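Local coordinates for mandelate racemase/muconate lactonizing enzyme family protein (Azoarcus sp., PDB 2QDE) that is of unknown function but belongs to a two-domain family with an alpha+beta capping domain on a TIM-type barrel, here holding a barium ion, at residues L35-S40 with V45-A50; S67-F72 with K104-F109; L137-G142 with G328-H333; A177-V182 with R210-Y215; P308-L313 with G355-N360. One frame throughout, in Å; residues are numbered along the deposited sequence.

Interaction 1: L35-S40 with V45-A50; sequences LLKLHS and VGIADA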
# COMPACT_ATOMS: atom_id res chain seq x y z
N LEU A 35 -42.86 20.52 -1.77
CA LEU A 35 -42.52 21.90 -1.45
C LEU A 35 -42.54 21.99 0.07
O LEU A 35 -43.38 21.36 0.72
CB LEU A 35 -43.53 22.89 -2.03
CG LEU A 35 -43.68 23.03 -3.55
CD1 LEU A 35 -44.53 24.26 -3.82
CD2 LEU A 35 -42.32 23.17 -4.23
N LEU A 36 -41.64 22.78 0.63
CA LEU A 36 -41.55 22.95 2.07
C LEU A 36 -41.72 24.40 2.47
O LEU A 36 -41.22 25.31 1.80
CB LEU A 36 -40.19 22.46 2.57
CG LEU A 36 -39.83 22.74 4.04
CD1 LEU A 36 -40.76 21.97 4.97
CD2 LEU A 36 -38.38 22.33 4.29
N LYS A 37 -42.43 24.62 3.56
CA LYS A 37 -42.62 25.96 4.09
C LYS A 37 -42.32 25.93 5.57
O LYS A 37 -42.93 25.17 6.32
CB LYS A 37 -44.05 26.46 3.87
CG LYS A 37 -44.35 26.87 2.44
CD LYS A 37 -45.76 27.45 2.32
CE LYS A 37 -46.11 27.77 0.87
NZ LYS A 37 -47.53 28.26 0.74
N LEU A 38 -41.36 26.75 5.99
CA LEU A 38 -40.99 26.86 7.39
C LEU A 38 -41.50 28.22 7.86
O LEU A 38 -40.89 29.26 7.58
CB LEU A 38 -39.48 26.78 7.57
CG LEU A 38 -38.78 25.48 7.13
CD1 LEU A 38 -37.32 25.54 7.55
CD2 LEU A 38 -39.47 24.27 7.74
N HIS A 39 -42.64 28.21 8.55
CA HIS A 39 -43.25 29.44 9.05
C HIS A 39 -42.61 29.94 10.34
O HIS A 39 -42.45 29.17 11.29
CB HIS A 39 -44.74 29.22 9.31
CG HIS A 39 -45.51 28.82 8.10
ND1 HIS A 39 -45.53 27.53 7.61
CD2 HIS A 39 -46.29 29.54 7.26
CE1 HIS A 39 -46.29 27.48 6.53
NE2 HIS A 39 -46.76 28.69 6.30
N SER A 40 -42.26 31.22 10.38
CA SER A 40 -41.67 31.80 11.58
C SER A 40 -42.74 32.55 12.37
O SER A 40 -43.84 32.79 11.86
CB SER A 40 -40.55 32.77 11.22
OG SER A 40 -41.08 33.99 10.76
N VAL A 45 -41.62 33.52 6.03
CA VAL A 45 -41.74 32.10 5.73
C VAL A 45 -40.61 31.65 4.79
O VAL A 45 -40.35 32.30 3.77
CB VAL A 45 -43.08 31.78 5.06
CG1 VAL A 45 -43.21 30.28 4.83
CG2 VAL A 45 -44.23 32.29 5.92
N GLY A 46 -39.94 30.56 5.15
CA GLY A 46 -38.87 30.05 4.30
C GLY A 46 -39.44 28.97 3.40
O GLY A 46 -40.10 28.06 3.88
N ILE A 47 -39.20 29.08 2.09
CA ILE A 47 -39.73 28.09 1.15
C ILE A 47 -38.64 27.31 0.42
O ILE A 47 -37.51 27.77 0.28
CB ILE A 47 -40.62 28.76 0.08
CG1 ILE A 47 -39.80 29.76 -0.74
CG2 ILE A 47 -41.78 29.47 0.75
CD1 ILE A 47 -40.57 30.41 -1.88
N ALA A 48 -39.00 26.12 -0.06
CA ALA A 48 -38.06 25.26 -0.78
C ALA A 48 -38.80 24.23 -1.63
O ALA A 48 -39.94 23.87 -1.32
CB ALA A 48 -37.12 24.56 0.19
N ASP A 49 -38.14 23.77 -2.68
CA ASP A 49 -38.68 22.78 -3.62
C ASP A 49 -37.67 21.63 -3.69
O ASP A 49 -36.55 21.83 -4.17
CB ASP A 49 -38.82 23.41 -5.01
CG ASP A 49 -39.55 22.51 -6.00
OD1 ASP A 49 -39.73 21.30 -5.74
OD2 ASP A 49 -39.94 23.03 -7.07
N ALA A 50 -38.06 20.45 -3.23
CA ALA A 50 -37.17 19.29 -3.25
C ALA A 50 -36.81 18.90 -4.68
O ALA A 50 -35.73 18.35 -4.94
CB ALA A 50 -37.82 18.11 -2.54
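L35, L36, K37, L38 and H39 pair with D49, A48, I47, G46 and V45 in an antiparallel beta hairpin of the N-terminal capping domain. The strand axes come within 4.6 Å at an angle of 169°. L36 and A48 form one hydrogen-bonded pair, and L38 and G46 form the next. Each pair exchanges two backbone bonds, and A48 N to L36 O is the most bent of the four. L35, K37 and H39 share one face of the sheet with D49, I47 and V45.

The side chain of L35 starts beside the partner backbone, with L35 CB 3.8 Å from A48 O. CG lies anti to its own carbonyl carbon (chi1 -65°). From there the CD2 branch crosses to D49. L35 CD2 is 3.4 Å from D49 CG, and lies nearly as close to D49 CB and OD1. The carboxylate oxygens take their hydrogen bonds elsewhere, OD2 with S302 OG and OD1 with G51 N.

K37 and I47 lie side by side, with K37 CG 4.0 Å from I47 CG2. The rest of the lysine runs on extended and ends in a salt bridge to E371. On the other face, L36 CB and A48 CB are 4.4 Å apart. Both of these side chains also pack on helix 101-119. At the turn end, V45 packs on the H39 imidazole from one side. V45 CG1 sits over one face of the H39 ring, 4.1 Å from its centroid and 15° off the normal, while V45 CG2 reaches H39 CD2 at 3.7 Å.

Interaction 2: S67-F72 with K104-F109; sequences SMICDF and KATVDF
I69 and V107 meet without any flat group between them. The F109 ring is turned to another side of its helix. Over one face it has its own backbone: A105 O stands 3.1 Å above the plane of the F109 ring, toward the rim, and T106 N lies higher over the same face. On the other helix the D71 carboxylate is held at both oxygens. S67 OG gives a hydrogen bond of 2.8 Å to the anti lone pair of D71 OD2, and D71 OD1 makes a salt bridge to R385. F72 packs on T61 of a second subunit.

The contact itself is small and wholly apolar. The I69 side chain points across to helix 101-119. CG1 lies anti to the carbonyl carbon (chi1 -68°), and CD1 continues outward. The two side chains slide past each other in opposite directions, and one methyl of V107 does the touching. V107 CG2 is 4.0 Å from I69 CD1 and 4.0 Å from I69 CG1. The I69 CD1 tip also approaches T106 CG2, more loosely, at 4.4 Å. The hydroxyl of T106 is used within its own helix, by a hydrogen bond to Q102 O.

The nearest CA atoms, those of I69 and V107, are 7.8 Å apart, and side chains bridge the gap. L36 of the sheet touches all three contact residues, and F73 and L78 pack on V107. This is side-chain packing between two helices, 62-78 and 101-119, that both lie against the antiparallel sheet of the alpha+beta capping domain.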
# COMPACT_ATOMS: atom_id res chain seq x y z
N SER A 67 -42.72 12.39 5.57
CA SER A 67 -42.70 11.77 6.89
C SER A 67 -41.46 12.15 7.69
O SER A 67 -41.55 12.53 8.85
CB SER A 67 -42.79 10.25 6.77
OG SER A 67 -42.82 9.67 8.06
N MET A 68 -40.28 12.05 7.07
CA MET A 68 -39.08 12.38 7.81
C MET A 68 -39.11 13.83 8.30
O MET A 68 -38.75 14.10 9.44
CB MET A 68 -37.82 12.13 6.98
CG MET A 68 -36.53 12.18 7.81
SD MET A 68 -36.55 11.05 9.23
CE MET A 68 -36.60 9.51 8.42
N ILE A 69 -39.55 14.74 7.45
CA ILE A 69 -39.60 16.15 7.84
C ILE A 69 -40.68 16.41 8.90
O ILE A 69 -40.42 17.07 9.90
CB ILE A 69 -39.88 17.06 6.62
CG1 ILE A 69 -38.67 17.05 5.68
CG2 ILE A 69 -40.16 18.49 7.09
CD1 ILE A 69 -38.82 17.96 4.48
N CYS A 70 -41.88 15.88 8.68
CA CYS A 70 -42.98 16.11 9.61
C CYS A 70 -42.99 15.27 10.88
O CYS A 70 -43.26 15.80 11.96
CB CYS A 70 -44.30 15.94 8.87
SG CYS A 70 -44.55 17.22 7.62
N ASP A 71 -42.68 13.99 10.77
CA ASP A 71 -42.69 13.11 11.94
C ASP A 71 -41.41 13.13 12.77
O ASP A 71 -41.42 12.70 13.92
CB ASP A 71 -42.96 11.66 11.51
CG ASP A 71 -44.37 11.46 10.98
OD1 ASP A 71 -45.33 11.87 11.68
OD2 ASP A 71 -44.54 10.90 9.88
N PHE A 72 -40.33 13.64 12.19
CA PHE A 72 -39.05 13.68 12.89
C PHE A 72 -38.36 15.04 12.96
O PHE A 72 -38.21 15.60 14.04
CB PHE A 72 -38.10 12.66 12.26
CG PHE A 72 -38.52 11.24 12.49
CD1 PHE A 72 -38.15 10.56 13.65
CD2 PHE A 72 -39.34 10.59 11.57
CE1 PHE A 72 -38.58 9.26 13.89
CE2 PHE A 72 -39.78 9.28 11.80
CZ PHE A 72 -39.40 8.62 12.96
N LYS A 104 -33.29 16.27 3.90
CA LYS A 104 -32.44 17.17 4.67
C LYS A 104 -32.12 18.42 3.84
O LYS A 104 -32.15 19.54 4.35
CB LYS A 104 -31.12 16.48 5.05
CG LYS A 104 -31.25 15.33 6.04
CD LYS A 104 -29.92 14.59 6.18
CE LYS A 104 -29.99 13.51 7.24
NZ LYS A 104 -28.78 12.64 7.24
N ALA A 105 -31.83 18.21 2.56
CA ALA A 105 -31.51 19.32 1.67
C ALA A 105 -32.67 20.30 1.59
O ALA A 105 -32.47 21.51 1.63
CB ALA A 105 -31.19 18.79 0.27
N THR A 106 -33.88 19.77 1.49
CA THR A 106 -35.07 20.60 1.41
C THR A 106 -35.21 21.51 2.62
O THR A 106 -35.55 22.69 2.49
CB THR A 106 -36.32 19.72 1.27
OG1 THR A 106 -36.20 18.93 0.09
CG2 THR A 106 -37.57 20.58 1.17
N VAL A 107 -34.94 20.97 3.80
CA VAL A 107 -35.00 21.74 5.03
C VAL A 107 -33.94 22.85 4.99
O VAL A 107 -34.22 24.01 5.29
CB VAL A 107 -34.74 20.83 6.26
CG1 VAL A 107 -34.60 21.68 7.52
CG2 VAL A 107 -35.88 19.84 6.42
N ASP A 108 -32.73 22.46 4.60
CA ASP A 108 -31.60 23.38 4.49
C ASP A 108 -31.92 24.55 3.55
O ASP A 108 -31.59 25.70 3.85
CB ASP A 108 -30.37 22.60 3.98
CG ASP A 108 -29.20 23.50 3.63
OD1 ASP A 108 -28.17 23.46 4.34
OD2 ASP A 108 -29.30 24.24 2.63
N PHE A 109 -32.55 24.24 2.42
CA PHE A 109 -32.91 25.27 1.44
C PHE A 109 -33.83 26.32 2.04
O PHE A 109 -33.63 27.52 1.85
CB PHE A 109 -33.61 24.67 0.21
CG PHE A 109 -32.77 23.68 -0.56
CD1 PHE A 109 -31.38 23.67 -0.45
CD2 PHE A 109 -33.38 22.77 -1.42
CE1 PHE A 109 -30.61 22.76 -1.18
CE2 PHE A 109 -32.63 21.85 -2.15
CZ PHE A 109 -31.24 21.85 -2.03

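Interaction 3: L137-G142 with G328-H333; sequences LGLVLG and GPLHIH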
# COMPACT_ATOMS: atom_id res chain seq x y z
N LEU A 137 -23.75 27.55 -18.65
CA LEU A 137 -24.41 26.26 -18.59
C LEU A 137 -24.20 25.34 -19.79
O LEU A 137 -23.87 25.78 -20.89
CB LEU A 137 -25.92 26.46 -18.42
CG LEU A 137 -26.44 27.23 -17.21
CD1 LEU A 137 -27.92 27.56 -17.41
CD2 LEU A 137 -26.23 26.39 -15.94
N GLY A 138 -24.43 24.06 -19.53
CA GLY A 138 -24.36 23.02 -20.54
C GLY A 138 -25.73 22.38 -20.41
O GLY A 138 -26.44 22.68 -19.45
N LEU A 139 -26.12 21.49 -21.32
CA LEU A 139 -27.45 20.89 -21.21
C LEU A 139 -27.54 19.43 -21.64
O LEU A 139 -26.84 19.01 -22.57
CB LEU A 139 -28.43 21.71 -22.05
CG LEU A 139 -29.80 22.03 -21.45
CD1 LEU A 139 -29.62 22.97 -20.26
CD2 LEU A 139 -30.67 22.68 -22.52
N VAL A 140 -28.40 18.68 -20.97
CA VAL A 140 -28.63 17.26 -21.28
C VAL A 140 -29.73 17.20 -22.34
O VAL A 140 -30.73 17.90 -22.22
CB VAL A 140 -29.12 16.47 -20.05
CG1 VAL A 140 -29.20 14.99 -20.38
CG2 VAL A 140 -28.20 16.70 -18.88
N LEU A 141 -29.57 16.35 -23.35
CA LEU A 141 -30.59 16.25 -24.39
C LEU A 141 -31.61 15.14 -24.14
O LEU A 141 -31.34 14.17 -23.43
CB LEU A 141 -29.92 16.03 -25.76
CG LEU A 141 -28.82 17.02 -26.15
CD1 LEU A 141 -28.35 16.71 -27.57
CD2 LEU A 141 -29.33 18.45 -26.06
N GLY A 142 -32.78 15.28 -24.75
CA GLY A 142 -33.83 14.29 -24.59
C GLY A 142 -33.65 13.11 -25.52
O GLY A 142 -33.01 13.22 -26.56
N GLY A 328 -33.29 22.82 -14.40
CA GLY A 328 -34.57 22.16 -14.25
C GLY A 328 -35.72 22.83 -14.98
O GLY A 328 -36.47 22.16 -15.69
N PRO A 329 -35.90 24.16 -14.82
CA PRO A 329 -36.98 24.90 -15.47
C PRO A 329 -37.03 24.75 -17.00
O PRO A 329 -38.11 24.72 -17.59
CB PRO A 329 -36.73 26.34 -15.04
CG PRO A 329 -36.13 26.17 -13.67
CD PRO A 329 -35.14 25.05 -13.92
N LEU A 330 -35.87 24.68 -17.64
CA LEU A 330 -35.83 24.54 -19.09
C LEU A 330 -36.34 23.18 -19.55
O LEU A 330 -36.90 23.05 -20.63
CB LEU A 330 -34.40 24.77 -19.63
CG LEU A 330 -33.74 26.11 -19.28
CD1 LEU A 330 -32.38 26.20 -19.97
CD2 LEU A 330 -34.62 27.26 -19.72
N HIS A 331 -36.13 22.15 -18.73
CA HIS A 331 -36.60 20.81 -19.07
C HIS A 331 -38.11 20.72 -18.84
O HIS A 331 -38.85 20.17 -19.66
CB HIS A 331 -35.86 19.75 -18.25
CG HIS A 331 -34.38 19.73 -18.48
ND1 HIS A 331 -33.46 19.79 -17.45
CD2 HIS A 331 -33.66 19.65 -19.63
CE1 HIS A 331 -32.24 19.76 -17.96
NE2 HIS A 331 -32.33 19.67 -19.27
N ILE A 332 -38.57 21.27 -17.72
CA ILE A 332 -39.99 21.23 -17.41
C ILE A 332 -40.83 22.00 -18.44
O ILE A 332 -41.89 21.53 -18.87
CB ILE A 332 -40.28 21.83 -16.00
CG1 ILE A 332 -39.77 20.87 -14.92
CG2 ILE A 332 -41.78 22.08 -15.82
CD1 ILE A 332 -39.97 21.39 -13.51
N HIS A 333 -40.34 23.16 -18.85
CA HIS A 333 -41.06 24.00 -19.80
C HIS A 333 -40.62 23.85 -21.26
O HIS A 333 -40.96 24.66 -22.10
CB HIS A 333 -40.96 25.46 -19.35
CG HIS A 333 -41.53 25.70 -17.99
ND1 HIS A 333 -42.88 25.72 -17.74
CD2 HIS A 333 -40.92 25.86 -16.79
CE1 HIS A 333 -43.09 25.89 -16.45
NE2 HIS A 333 -41.92 25.97 -15.85
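L139 and H331 join a barrel strand to a short helix in the TIM-type barrel region. Strand 135-140 is the first of the seven parallel strands, and helix 328-332 lies against one side of it. No hydrogen bond links the two segments.

The apolar part is made by two leucines. L139 points toward the helix, and L139 CD1 meets L330 CD1 at 4.3 Å. L330 also packs on F352, as does L137.

The backbone hydrogen bonds of the strand go to other parts of the chain. L139 is tied through its backbone to K165 of the neighbouring strand 164-167 and to F163 just before it. G138 is bonded in the same way to Q324.

The V140 side chain packs on K165 and K167 and lies about 8 Å from the barium ion. It also touches E325.

The imidazole of H331 makes van der Waals contact. CG lies anti to the carbonyl carbon (chi1 -62°), and the H331 side chain slides past that of L139 in the opposite direction. The ring leads with one nitrogen: H331 NE2 is 4.1 Å from L139 CG and 3.8 Å from V140 O, with both partners oblique to the ring.

Interaction 4: A177-V182 with R210-Y215; sequences AMVAEV and RALEKY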
# COMPACT_ATOMS: atom_id res chain seq x y z
N ALA A 177 -24.65 4.62 -32.25
CA ALA A 177 -25.41 5.37 -33.24
C ALA A 177 -25.72 6.80 -32.78
O ALA A 177 -25.56 7.75 -33.55
CB ALA A 177 -26.71 4.63 -33.57
N MET A 178 -26.17 6.94 -31.53
CA MET A 178 -26.50 8.25 -30.98
C MET A 178 -25.29 9.18 -31.00
O MET A 178 -25.35 10.29 -31.55
CB MET A 178 -27.02 8.10 -29.55
CG MET A 178 -27.35 9.41 -28.83
SD MET A 178 -27.97 9.14 -27.13
CE MET A 178 -26.44 8.75 -26.26
N VAL A 179 -24.19 8.72 -30.40
CA VAL A 179 -22.96 9.50 -30.33
C VAL A 179 -22.38 9.77 -31.71
O VAL A 179 -21.94 10.88 -32.00
CB VAL A 179 -21.90 8.78 -29.44
CG1 VAL A 179 -20.56 9.51 -29.51
CG2 VAL A 179 -22.38 8.73 -28.00
N ALA A 180 -22.37 8.74 -32.56
CA ALA A 180 -21.84 8.89 -33.91
C ALA A 180 -22.52 10.06 -34.62
O ALA A 180 -21.85 10.96 -35.13
CB ALA A 180 -22.05 7.61 -34.71
N GLU A 181 -23.85 10.04 -34.64
CA GLU A 181 -24.63 11.09 -35.28
C GLU A 181 -24.44 12.47 -34.65
O GLU A 181 -24.14 13.45 -35.35
CB GLU A 181 -26.12 10.71 -35.27
CG GLU A 181 -27.06 11.89 -35.55
CD GLU A 181 -27.00 12.39 -36.99
OE1 GLU A 181 -26.08 11.98 -37.74
OE2 GLU A 181 -27.87 13.21 -37.37
N VAL A 182 -24.62 12.57 -33.34
CA VAL A 182 -24.47 13.85 -32.66
C VAL A 182 -23.08 14.46 -32.91
O VAL A 182 -22.97 15.66 -33.19
CB VAL A 182 -24.70 13.70 -31.14
CG1 VAL A 182 -24.54 15.05 -30.46
CG2 VAL A 182 -26.09 13.14 -30.88
N ARG A 210 -14.33 1.82 -25.13
CA ARG A 210 -13.33 1.66 -26.18
C ARG A 210 -13.97 1.84 -27.55
O ARG A 210 -13.37 2.40 -28.46
CB ARG A 210 -12.64 0.29 -26.06
CG ARG A 210 -11.69 0.22 -24.87
CD ARG A 210 -10.93 -1.09 -24.79
NE ARG A 210 -9.83 -0.99 -23.83
CZ ARG A 210 -9.01 -1.99 -23.53
NH1 ARG A 210 -9.15 -3.17 -24.10
NH2 ARG A 210 -8.04 -1.80 -22.64
N ALA A 211 -15.21 1.38 -27.67
CA ALA A 211 -15.94 1.50 -28.93
C ALA A 211 -16.27 2.96 -29.22
O ALA A 211 -16.51 3.33 -30.37
CB ALA A 211 -17.22 0.67 -28.87
N LEU A 212 -16.27 3.79 -28.18
CA LEU A 212 -16.59 5.20 -28.34
C LEU A 212 -15.38 6.13 -28.41
O LEU A 212 -15.54 7.32 -28.68
CB LEU A 212 -17.50 5.66 -27.20
CG LEU A 212 -18.88 4.98 -27.08
CD1 LEU A 212 -19.62 5.55 -25.87
CD2 LEU A 212 -19.67 5.22 -28.36
N GLU A 213 -14.19 5.61 -28.16
CA GLU A 213 -12.99 6.45 -28.17
C GLU A 213 -12.77 7.24 -29.46
O GLU A 213 -12.24 8.34 -29.41
CB GLU A 213 -11.75 5.60 -27.84
CG GLU A 213 -11.80 5.01 -26.42
CD GLU A 213 -10.54 4.25 -26.01
OE1 GLU A 213 -9.99 3.51 -26.84
OE2 GLU A 213 -10.12 4.40 -24.83
N LYS A 214 -13.19 6.70 -30.60
CA LYS A 214 -13.00 7.40 -31.86
C LYS A 214 -13.84 8.68 -31.95
O LYS A 214 -13.60 9.54 -32.83
CB LYS A 214 -13.32 6.48 -33.04
CG LYS A 214 -14.79 6.16 -33.24
CD LYS A 214 -14.97 5.18 -34.39
CE LYS A 214 -14.36 3.82 -34.02
NZ LYS A 214 -14.13 2.94 -35.21
N TYR A 215 -14.82 8.83 -31.06
CA TYR A 215 -15.67 10.01 -31.06
C TYR A 215 -15.17 11.13 -30.14
O TYR A 215 -15.78 12.20 -30.07
CB TYR A 215 -17.11 9.62 -30.71
CG TYR A 215 -17.67 8.61 -31.68
CD1 TYR A 215 -17.83 8.93 -33.02
CD2 TYR A 215 -17.99 7.32 -31.27
CE1 TYR A 215 -18.29 8.00 -33.94
CE2 TYR A 215 -18.46 6.37 -32.18
CZ TYR A 215 -18.60 6.72 -33.52
OH TYR A 215 -19.05 5.79 -34.43
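Y215 packs closely on A180 and V179, and this is the tight part of the contact. The backbone of A180 lies over one face of the phenol ring. A180 CA is 4.1 Å from the centroid of the Y215 ring and 29° off the normal, a CH-pi contact. The methyl of A180 is further along the ring, with A180 CB 3.5 Å from Y215 OH. V179 touches the root of the same side chain and crosses it obliquely. V179 CG1 lies anti to the backbone N (chi1 173°), which brings it to 3.7 Å from Y215 CB, and it is equally near CG. The ring is filled on its opposite face too, where K214 CG stands 3.7 Å above the plane of the Y215 ring. The aromatic ring is therefore sandwiched between a helix backbone and the aliphatic part of a lysine.

L212 gives a looser contact. L212 CD2 is 4.3 Å from V179 CB. Yet this is the inner side: V179 and L212 are both buried, and both touch I194 of strand 192-195 and L217. The solvent side is that of K214, which is exposed. No hydrogen bond joins the two segments, but Y215 O accepts one from R183 of the first helix. Beyond the contact, R210 bonds to A240 of a third subunit.

Helices 172-186 and 202-212 follow strands 164-167 and 192-195, which are neighbouring and parallel. The contact thus joins helix 172-186 to the end of helix 202-212 and the residues just after it, between consecutive beta-alpha units of a TIM-type barrel.

Interaction 5: P308-L313 with G355-N360; sequences PAAHLL and GYLYPN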
# COMPACT_ATOMS: atom_id res chain seq x y z
N PRO A 308 -31.54 27.31 -4.98
CA PRO A 308 -30.42 27.05 -4.06
C PRO A 308 -29.11 26.86 -4.83
O PRO A 308 -28.09 27.48 -4.51
CB PRO A 308 -30.86 25.78 -3.33
CG PRO A 308 -32.36 25.91 -3.30
CD PRO A 308 -32.67 26.40 -4.71
N ALA A 309 -29.15 26.02 -5.85
CA ALA A 309 -27.98 25.76 -6.68
C ALA A 309 -27.50 27.04 -7.38
O ALA A 309 -26.30 27.29 -7.47
CB ALA A 309 -28.30 24.67 -7.71
N ALA A 310 -28.43 27.85 -7.87
CA ALA A 310 -28.05 29.09 -8.55
C ALA A 310 -27.23 29.97 -7.61
O ALA A 310 -26.20 30.52 -8.01
CB ALA A 310 -29.29 29.84 -9.03
N HIS A 311 -27.67 30.09 -6.36
CA HIS A 311 -26.95 30.90 -5.38
C HIS A 311 -25.57 30.31 -5.06
O HIS A 311 -24.56 31.03 -5.00
CB HIS A 311 -27.79 31.03 -4.11
CG HIS A 311 -28.94 31.98 -4.23
ND1 HIS A 311 -28.78 33.34 -4.16
CD2 HIS A 311 -30.26 31.76 -4.45
CE1 HIS A 311 -29.96 33.93 -4.32
NE2 HIS A 311 -30.87 32.99 -4.50
N LEU A 312 -25.54 28.99 -4.88
CA LEU A 312 -24.30 28.29 -4.58
C LEU A 312 -23.30 28.34 -5.74
O LEU A 312 -22.10 28.55 -5.52
CB LEU A 312 -24.60 26.82 -4.24
CG LEU A 312 -23.38 25.95 -3.94
CD1 LEU A 312 -22.82 26.34 -2.58
CD2 LEU A 312 -23.76 24.47 -3.96
N LEU A 313 -23.78 28.14 -6.97
CA LEU A 313 -22.90 28.16 -8.13
C LEU A 313 -22.28 29.53 -8.41
O LEU A 313 -21.22 29.62 -9.03
CB LEU A 313 -23.63 27.68 -9.39
CG LEU A 313 -24.21 26.26 -9.35
CD1 LEU A 313 -24.81 25.92 -10.71
CD2 LEU A 313 -23.13 25.26 -8.99
N GLY A 355 -27.51 30.78 -22.82
CA GLY A 355 -26.73 29.68 -22.29
C GLY A 355 -26.10 30.00 -20.94
O GLY A 355 -25.13 29.36 -20.54
N TYR A 356 -26.66 30.99 -20.25
CA TYR A 356 -26.17 31.39 -18.93
C TYR A 356 -27.30 31.46 -17.91
O TYR A 356 -28.45 31.71 -18.26
CB TYR A 356 -25.52 32.78 -19.00
CG TYR A 356 -24.12 32.82 -19.57
CD1 TYR A 356 -23.01 32.56 -18.77
CD2 TYR A 356 -23.91 33.16 -20.90
CE1 TYR A 356 -21.70 32.65 -19.28
CE2 TYR A 356 -22.61 33.26 -21.43
CZ TYR A 356 -21.52 33.00 -20.61
OH TYR A 356 -20.24 33.09 -21.12
N LEU A 357 -26.96 31.23 -16.64
CA LEU A 357 -27.92 31.31 -15.54
C LEU A 357 -27.51 32.46 -14.63
O LEU A 357 -26.35 32.57 -14.23
CB LEU A 357 -27.94 30.00 -14.74
CG LEU A 357 -28.50 30.04 -13.31
CD1 LEU A 357 -29.94 30.56 -13.30
CD2 LEU A 357 -28.45 28.64 -12.69
N TYR A 358 -28.47 33.33 -14.31
CA TYR A 358 -28.22 34.47 -13.44
C TYR A 358 -29.02 34.28 -12.16
O TYR A 358 -30.22 34.03 -12.22
CB TYR A 358 -28.68 35.77 -14.09
CG TYR A 358 -27.99 36.14 -15.37
CD1 TYR A 358 -26.98 37.11 -15.38
CD2 TYR A 358 -28.34 35.54 -16.58
CE1 TYR A 358 -26.35 37.48 -16.58
CE2 TYR A 358 -27.72 35.89 -17.77
CZ TYR A 358 -26.73 36.85 -17.77
OH TYR A 358 -26.11 37.17 -18.96
N PRO A 359 -28.37 34.41 -11.00
CA PRO A 359 -29.10 34.24 -9.74
C PRO A 359 -29.99 35.46 -9.46
O PRO A 359 -29.60 36.59 -9.74
CB PRO A 359 -27.99 34.11 -8.72
CG PRO A 359 -26.95 35.05 -9.26
CD PRO A 359 -26.95 34.71 -10.74
N ASN A 360 -31.19 35.22 -8.93
CA ASN A 360 -32.07 36.34 -8.61
C ASN A 360 -31.38 37.11 -7.48
O ASN A 360 -30.57 36.53 -6.75
CB ASN A 360 -33.45 35.84 -8.14
CG ASN A 360 -34.35 35.43 -9.30
OD1 ASN A 360 -35.38 34.78 -9.11
ND2 ASN A 360 -33.97 35.82 -10.52
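A310 faces L357 and P359, and the small methyl of this helix residue is met by both. L357 points toward the helix. Its CG lies anti to the backbone N (chi1 160°), which brings L357 CD2 to 3.9 Å from A310 CB. P359 also points toward the helix, two residues on. P359 CB is 4.5 Å from A310 CB and 4.1 Å from A310 O. The chains come close here, with A310 CA and P359 CA 5.4 Å apart.

H311 leaves the helix at an angle to this line. Its ring reaches the end of the other segment, where H311 CE1 lies 3.6 Å from the backbone oxygen N360 O. The oxygen is oblique to the ring. The ring has other partners: H311 NE2 is hydrogen-bonded to L365 O, and Y124 meets the ring with the planes at about 35°.

The strand side chains alternate. L357 goes inward and also packs on I135 and L137. Y356 and Y358 lie on the other side, where R134 makes a cation-pi contact with Y356 and a hydrogen bond to Y358 OH. No hydrogen bond crosses between the two segments.

Helix 303-315 follows strand 294-296, the last of the parallel strands. Strand 356-358 runs antiparallel to strand 135-140, the first. The contact sets the helix that follows the last parallel strand against this added strand, in the modified TIM barrel of the enolase-like family.

Overall arrangement
From the N terminus, interaction 1 closes a short hairpin turn. Interaction 2 follows in series and closes a longer helical loop. The two touch where A48, A50 and L36 pack on T106, which joins sheet and helices within the capping domain. Interaction 3 joins the first barrel strand to a helix far along the chain. Interaction 4 is nested inside that loop, between consecutive barrel helices. Interaction 5 crosses interaction 3, since their segments alternate. Their strands are neighbours in one sheet, with L137 packing on L357. Interaction 5 also meets interaction 2, where P308 CG lies 3.6 Å from F109 CG, tying barrel to cap. Interactions 1 and 4 lie on opposite sides of the chain's centre.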